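Local coordinates for rhamnose ABC transporter, rhamnose-binding protein (Actinomyces odontolyticus ATCC 17982, PDB 5BQ3), which probably binds rhamnose or a related sugar outside the cell as the solute-binding component of an ABC transporter, at residues A[156-161]-A[207-212]; A[166-171]-A[192-197]. All blocks are in the same frame, centred on the assembly; numbering follows the deposited sequence.

Contact 1. Residues A[156-161]-A[207-212]; sequences AILSAT and QGLLQA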
loop_
_atom_site.group_PDB
_atom_site.type_symbol
_atom_site.label_atom_id
_atom_site.label_comp_id
_atom_site.label_asym_id
_atom_site.label_seq_id
_atom_site.Cartn_x
_atom_site.Cartn_y
_atom_site.Cartn_z
ATOM N N ALA A 156 -15.423 -15.540 7.299
ATOM C CA ALA A 156 -15.531 -14.469 8.293
ATOM C C ALA A 156 -14.481 -13.387 8.032
ATOM O O ALA A 156 -13.367 -13.705 7.626
ATOM C CB ALA A 156 -15.365 -15.033 9.694
ATOM N N ILE A 157 -14.835 -12.111 8.256
ATOM C CA ILE A 157 -13.915 -10.991 8.042
ATOM C C ILE A 157 -13.452 -10.431 9.400
ATOM O O ILE A 157 -14.280 -10.086 10.240
ATOM C CB ILE A 157 -14.535 -9.888 7.125
ATOM C CG1 ILE A 157 -14.906 -10.461 5.728
ATOM C CG2 ILE A 157 -13.592 -8.672 6.988
ATOM C CD1 ILE A 157 -15.904 -9.640 4.919
ATOM N N LEU A 158 -12.120 -10.365 9.602
ATOM C CA LEU A 158 -11.477 -9.798 10.785
ATOM C C LEU A 158 -10.745 -8.534 10.333
ATOM O O LEU A 158 -9.600 -8.595 9.873
ATOM C CB LEU A 158 -10.533 -10.809 11.473
ATOM C CG LEU A 158 -10.108 -10.463 12.915
ATOM C CD1 LEU A 158 -10.157 -11.670 13.799
ATOM C CD2 LEU A 158 -8.720 -9.862 12.956
ATOM N N SER A 159 -11.444 -7.394 10.417
ATOM C CA SER A 159 -10.952 -6.090 9.981
ATOM C C SER A 159 -10.204 -5.337 11.103
ATOM O O SER A 159 -10.012 -5.880 12.196
ATOM C CB SER A 159 -12.123 -5.254 9.480
ATOM O OG SER A 159 -11.671 -4.119 8.764
ATOM N N ALA A 160 -9.773 -4.089 10.817
ATOM C CA ALA A 160 -9.084 -3.198 11.755
ATOM C C ALA A 160 -10.132 -2.526 12.666
ATOM O O ALA A 160 -10.885 -3.244 13.320
ATOM C CB ALA A 160 -8.276 -2.169 10.980
ATOM N N THR A 161 -10.199 -1.178 12.718
ATOM C CA THR A 161 -11.230 -0.476 13.493
ATOM C C THR A 161 -12.528 -0.480 12.684
ATOM O O THR A 161 -12.491 -0.650 11.462
ATOM C CB THR A 161 -10.815 0.960 13.861
ATOM O OG1 THR A 161 -10.330 1.638 12.703
ATOM C CG2 THR A 161 -9.799 1.018 14.978
ATOM N N GLN A 207 -10.363 -15.784 18.396
ATOM C CA GLN A 207 -10.692 -16.831 19.367
ATOM C C GLN A 207 -12.217 -16.979 19.484
ATOM O O GLN A 207 -12.725 -18.100 19.428
ATOM C CB GLN A 207 -10.059 -16.503 20.732
ATOM C CG GLN A 207 -10.074 -17.663 21.729
ATOM C CD GLN A 207 -9.404 -17.346 23.049
ATOM O OE1 GLN A 207 -8.937 -16.228 23.308
ATOM N NE2 GLN A 207 -9.347 -18.339 23.923
ATOM N N GLY A 208 -12.917 -15.848 19.608
ATOM C CA GLY A 208 -14.372 -15.785 19.701
ATOM C C GLY A 208 -15.077 -16.111 18.397
ATOM O O GLY A 208 -16.218 -16.581 18.410
ATOM N N LEU A 209 -14.392 -15.862 17.262
ATOM C CA LEU A 209 -14.867 -16.120 15.900
ATOM C C LEU A 209 -15.092 -17.621 15.677
ATOM O O LEU A 209 -16.116 -18.002 15.110
ATOM C CB LEU A 209 -13.833 -15.574 14.896
ATOM C CG LEU A 209 -14.293 -15.202 13.487
ATOM C CD1 LEU A 209 -15.391 -14.155 13.511
ATOM C CD2 LEU A 209 -13.127 -14.666 12.682
ATOM N N LEU A 210 -14.153 -18.464 16.152
ATOM C CA LEU A 210 -14.235 -19.920 16.040
ATOM C C LEU A 210 -15.179 -20.499 17.100
ATOM O O LEU A 210 -15.641 -21.629 16.946
ATOM C CB LEU A 210 -12.835 -20.569 16.144
ATOM C CG LEU A 210 -12.006 -20.762 14.845
ATOM C CD1 LEU A 210 -12.770 -21.530 13.769
ATOM C CD2 LEU A 210 -11.441 -19.456 14.315
ATOM N N GLN A 211 -15.473 -19.726 18.165
ATOM C CA GLN A 211 -16.401 -20.119 19.227
ATOM C C GLN A 211 -17.846 -19.939 18.752
ATOM O O GLN A 211 -18.675 -20.819 18.983
ATOM C CB GLN A 211 -16.144 -19.311 20.510
ATOM C CG GLN A 211 -14.966 -19.835 21.334
ATOM C CD GLN A 211 -14.556 -18.940 22.485
ATOM O OE1 GLN A 211 -15.192 -17.923 22.800
ATOM N NE2 GLN A 211 -13.467 -19.304 23.146
ATOM N N ALA A 212 -18.133 -18.810 18.070
ATOM C CA ALA A 212 -19.451 -18.466 17.528
ATOM C C ALA A 212 -19.715 -19.148 16.182
ATOM O O ALA A 212 -20.869 -19.434 15.865
ATOM C CB ALA A 212 -19.574 -16.958 17.379
#
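Segments 156-161 and 207-212 come nearest at A156 and L209, with 7.8 Å between their CA atoms, and no backbone hydrogen bond joins them. The contact is carried by three apolar side chains, all buried. L209 supplies the helix side of the contact. Its CG lies anti to the backbone N, chi1 -156°, and this sends the isobutyl group off the helix toward the strand. Both of its methyls rest against the methyl of A156. L209 CD2 is 3.8 Å from A156 CB, and L209 CD1 is 3.9 Å from the same carbon. L209 CG stands about as near, so the branched end as a whole sits over the small alanine. At this point the leucine end rests on a single methyl.

L158 is the second strand residue to point at the helix. A156 and L158 alternate with I157, whose side chain leaves from the other face of the strand. L158 CD1 is 4.4 Å from L209 CD2. This is a looser touch than that of A156. There is no polar group in the interface, and the join rests on packing and on burial of the leucine.

L210, the next residue round the helix, packs on Y233 of helix 224-236 and on Y239. L209 also reaches A191 and V193 of strand 187-194, so it bridges two neighbouring strands. On its far edge strand 153-159 pairs with strand 218-221, through A156 and L158. L158 also touches T230 of helix 224-236. I157, on the opposite face, packs on I171 of helix 165-180. Helices thus flank this parallel sheet on both faces, as in an alpha/beta sandwich.

Contact 2. Residues A[166-171]-A[192-197]; sequences NQNAWI and KVYGDD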
loop_
_atom_site.group_PDB
_atom_site.type_symbol
_atom_site.label_atom_id
_atom_site.label_comp_id
_atom_site.label_asym_id
_atom_site.label_seq_id
_atom_site.Cartn_x
_atom_site.Cartn_y
_atom_site.Cartn_z
ATOM N N ASN A 166 -9.964 2.650 4.682
ATOM C CA ASN A 166 -9.435 1.715 3.686
ATOM C C ASN A 166 -10.107 0.351 3.751
ATOM O O ASN A 166 -10.522 -0.161 2.713
ATOM C CB ASN A 166 -7.921 1.550 3.846
ATOM C CG ASN A 166 -7.097 2.753 3.438
ATOM O OD1 ASN A 166 -7.530 3.626 2.675
ATOM N ND2 ASN A 166 -5.861 2.803 3.915
ATOM N N GLN A 167 -10.213 -0.232 4.957
ATOM C CA GLN A 167 -10.807 -1.548 5.196
ATOM C C GLN A 167 -12.284 -1.590 4.831
ATOM O O GLN A 167 -12.696 -2.522 4.145
ATOM C CB GLN A 167 -10.615 -1.976 6.656
ATOM C CG GLN A 167 -9.247 -2.592 6.948
ATOM C CD GLN A 167 -8.118 -1.590 7.096
ATOM O OE1 GLN A 167 -8.321 -0.380 7.256
ATOM N NE2 GLN A 167 -6.889 -2.080 7.051
ATOM N N ASN A 168 -13.074 -0.582 5.260
ATOM C CA ASN A 168 -14.511 -0.513 4.965
ATOM C C ASN A 168 -14.773 -0.376 3.462
ATOM O O ASN A 168 -15.803 -0.853 2.982
ATOM C CB ASN A 168 -15.182 0.623 5.731
ATOM C CG ASN A 168 -15.236 0.432 7.233
ATOM O OD1 ASN A 168 -15.122 -0.680 7.765
ATOM N ND2 ASN A 168 -15.417 1.529 7.952
ATOM N N ALA A 169 -13.828 0.237 2.721
ATOM C CA ALA A 169 -13.898 0.390 1.272
ATOM C C ALA A 169 -13.665 -0.958 0.581
ATOM O O ALA A 169 -14.430 -1.303 -0.320
ATOM C CB ALA A 169 -12.875 1.416 0.799
ATOM N N TRP A 170 -12.639 -1.732 1.025
ATOM C CA TRP A 170 -12.309 -3.054 0.470
ATOM C C TRP A 170 -13.403 -4.083 0.775
ATOM O O TRP A 170 -13.705 -4.904 -0.093
ATOM C CB TRP A 170 -10.950 -3.580 0.981
ATOM C CG TRP A 170 -9.763 -2.687 0.742
ATOM C CD1 TRP A 170 -9.491 -1.956 -0.378
ATOM C CD2 TRP A 170 -8.634 -2.519 1.616
ATOM N NE1 TRP A 170 -8.297 -1.284 -0.227
ATOM C CE2 TRP A 170 -7.745 -1.621 0.983
ATOM C CE3 TRP A 170 -8.298 -3.019 2.886
ATOM C CZ2 TRP A 170 -6.544 -1.210 1.580
ATOM C CZ3 TRP A 170 -7.120 -2.597 3.484
ATOM C CH2 TRP A 170 -6.250 -1.717 2.827
ATOM N N ILE A 171 -13.991 -4.035 2.000
ATOM C CA ILE A 171 -15.078 -4.919 2.449
ATOM C C ILE A 171 -16.339 -4.651 1.599
ATOM O O ILE A 171 -16.976 -5.611 1.164
ATOM C CB ILE A 171 -15.342 -4.778 3.981
ATOM C CG1 ILE A 171 -14.182 -5.395 4.799
ATOM C CG2 ILE A 171 -16.693 -5.395 4.401
ATOM C CD1 ILE A 171 -14.011 -4.847 6.223
ATOM N N LYS A 192 -18.398 -10.388 10.676
ATOM C CA LYS A 192 -17.604 -9.179 10.459
ATOM C C LYS A 192 -17.163 -8.641 11.821
ATOM O O LYS A 192 -17.917 -7.917 12.482
ATOM C CB LYS A 192 -18.388 -8.124 9.658
ATOM C CG LYS A 192 -18.429 -8.378 8.155
ATOM C CD LYS A 192 -18.396 -7.076 7.355
ATOM C CE LYS A 192 -19.754 -6.469 7.139
ATOM N NZ LYS A 192 -19.654 -5.109 6.550
ATOM N N VAL A 193 -15.962 -9.048 12.267
ATOM C CA VAL A 193 -15.397 -8.651 13.563
ATOM C C VAL A 193 -14.289 -7.606 13.369
ATOM O O VAL A 193 -13.719 -7.503 12.281
ATOM C CB VAL A 193 -14.909 -9.849 14.416
ATOM C CG1 VAL A 193 -16.086 -10.685 14.908
ATOM C CG2 VAL A 193 -13.892 -10.708 13.667
ATOM N N TYR A 194 -13.995 -6.829 14.428
ATOM C CA TYR A 194 -13.010 -5.753 14.372
ATOM C C TYR A 194 -11.937 -5.902 15.458
ATOM O O TYR A 194 -12.244 -5.909 16.654
ATOM C CB TYR A 194 -13.714 -4.386 14.462
ATOM C CG TYR A 194 -14.736 -4.180 13.363
ATOM C CD1 TYR A 194 -14.342 -3.837 12.072
ATOM C CD2 TYR A 194 -16.094 -4.373 13.600
ATOM C CE1 TYR A 194 -15.274 -3.682 11.047
ATOM C CE2 TYR A 194 -17.037 -4.220 12.583
ATOM C CZ TYR A 194 -16.621 -3.870 11.307
ATOM O OH TYR A 194 -17.541 -3.711 10.298
ATOM N N GLY A 195 -10.690 -6.033 15.009
ATOM C CA GLY A 195 -9.515 -6.188 15.861
ATOM C C GLY A 195 -8.871 -4.883 16.290
ATOM O O GLY A 195 -7.930 -4.892 17.089
ATOM N N ASP A 196 -9.368 -3.751 15.740
ATOM C CA ASP A 196 -8.956 -2.367 16.007
ATOM C C ASP A 196 -7.436 -2.121 15.817
ATOM O O ASP A 196 -6.877 -1.248 16.483
ATOM C CB ASP A 196 -9.408 -1.930 17.421
ATOM C CG ASP A 196 -10.911 -1.975 17.653
ATOM O OD1 ASP A 196 -11.671 -1.651 16.709
ATOM O OD2 ASP A 196 -11.325 -2.300 18.784
ATOM N N ASP A 197 -6.791 -2.856 14.872
ATOM C CA ASP A 197 -5.350 -2.803 14.546
ATOM C C ASP A 197 -4.474 -3.050 15.800
ATOM O O ASP A 197 -3.360 -2.525 15.908
ATOM C CB ASP A 197 -4.961 -1.476 13.853
ATOM C CG ASP A 197 -5.036 -1.484 12.337
ATOM O OD1 ASP A 197 -4.628 -2.498 11.723
ATOM O OD2 ASP A 197 -5.447 -0.454 11.760
#
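I171 and K192 make the close part of this contact, where helix 165-180 lies over strand 187-194. I171 CG2 is 3.7 Å from K192 NZ and 3.8 Å from K192 CD. The methyl is put there by its place anti to the backbone N. The lysine chain is bent at chi2 and chi3, -145° and -87°, and crosses the isoleucine at a slant. I171 is buried and also packs on S159 of the neighbouring strand 153-159. The lysine is exposed, and its amino group has a long, weak ion pair with E175 further along the helix.

The other side is loose. N168 OD1 comes no nearer to the Y194 ring than 4.5 Å, at CE1, and approaches it obliquely. No hydrogen bond crosses between the segments. The amide of N168 is held by the loop before the helix, with ND2 hydrogen-bonded to A162 O. Q167 NE2 and D197 OD1 likewise turn to P222 O and T223 OG1.

Strand 153-159, helix 165-180 and strand 187-194 form a beta-alpha-beta unit with adjacent parallel strands, the repeating element of the periplasmic binding protein fold.

Contacts 1 and 2 lie on the same four-stranded parallel sheet, with centres 11 Å apart. Each sets a helix against one of two adjacent strands, but from opposite faces. The strands are joined directly: I157 O is 2.8 Å from V193 N, and S159 O is 2.9 Å from G195 N, both probable hydrogen bonds. Contact 1 is core, wholly apolar and buried. Contact 2 lies at the outermost strand and is only partly buried, and there a lysine, an asparagine and a tyrosine take part beside one isoleucine. Along the chain, strand and helix alternate through both contacts, and residues 166-197 fall between the two segments of contact 1.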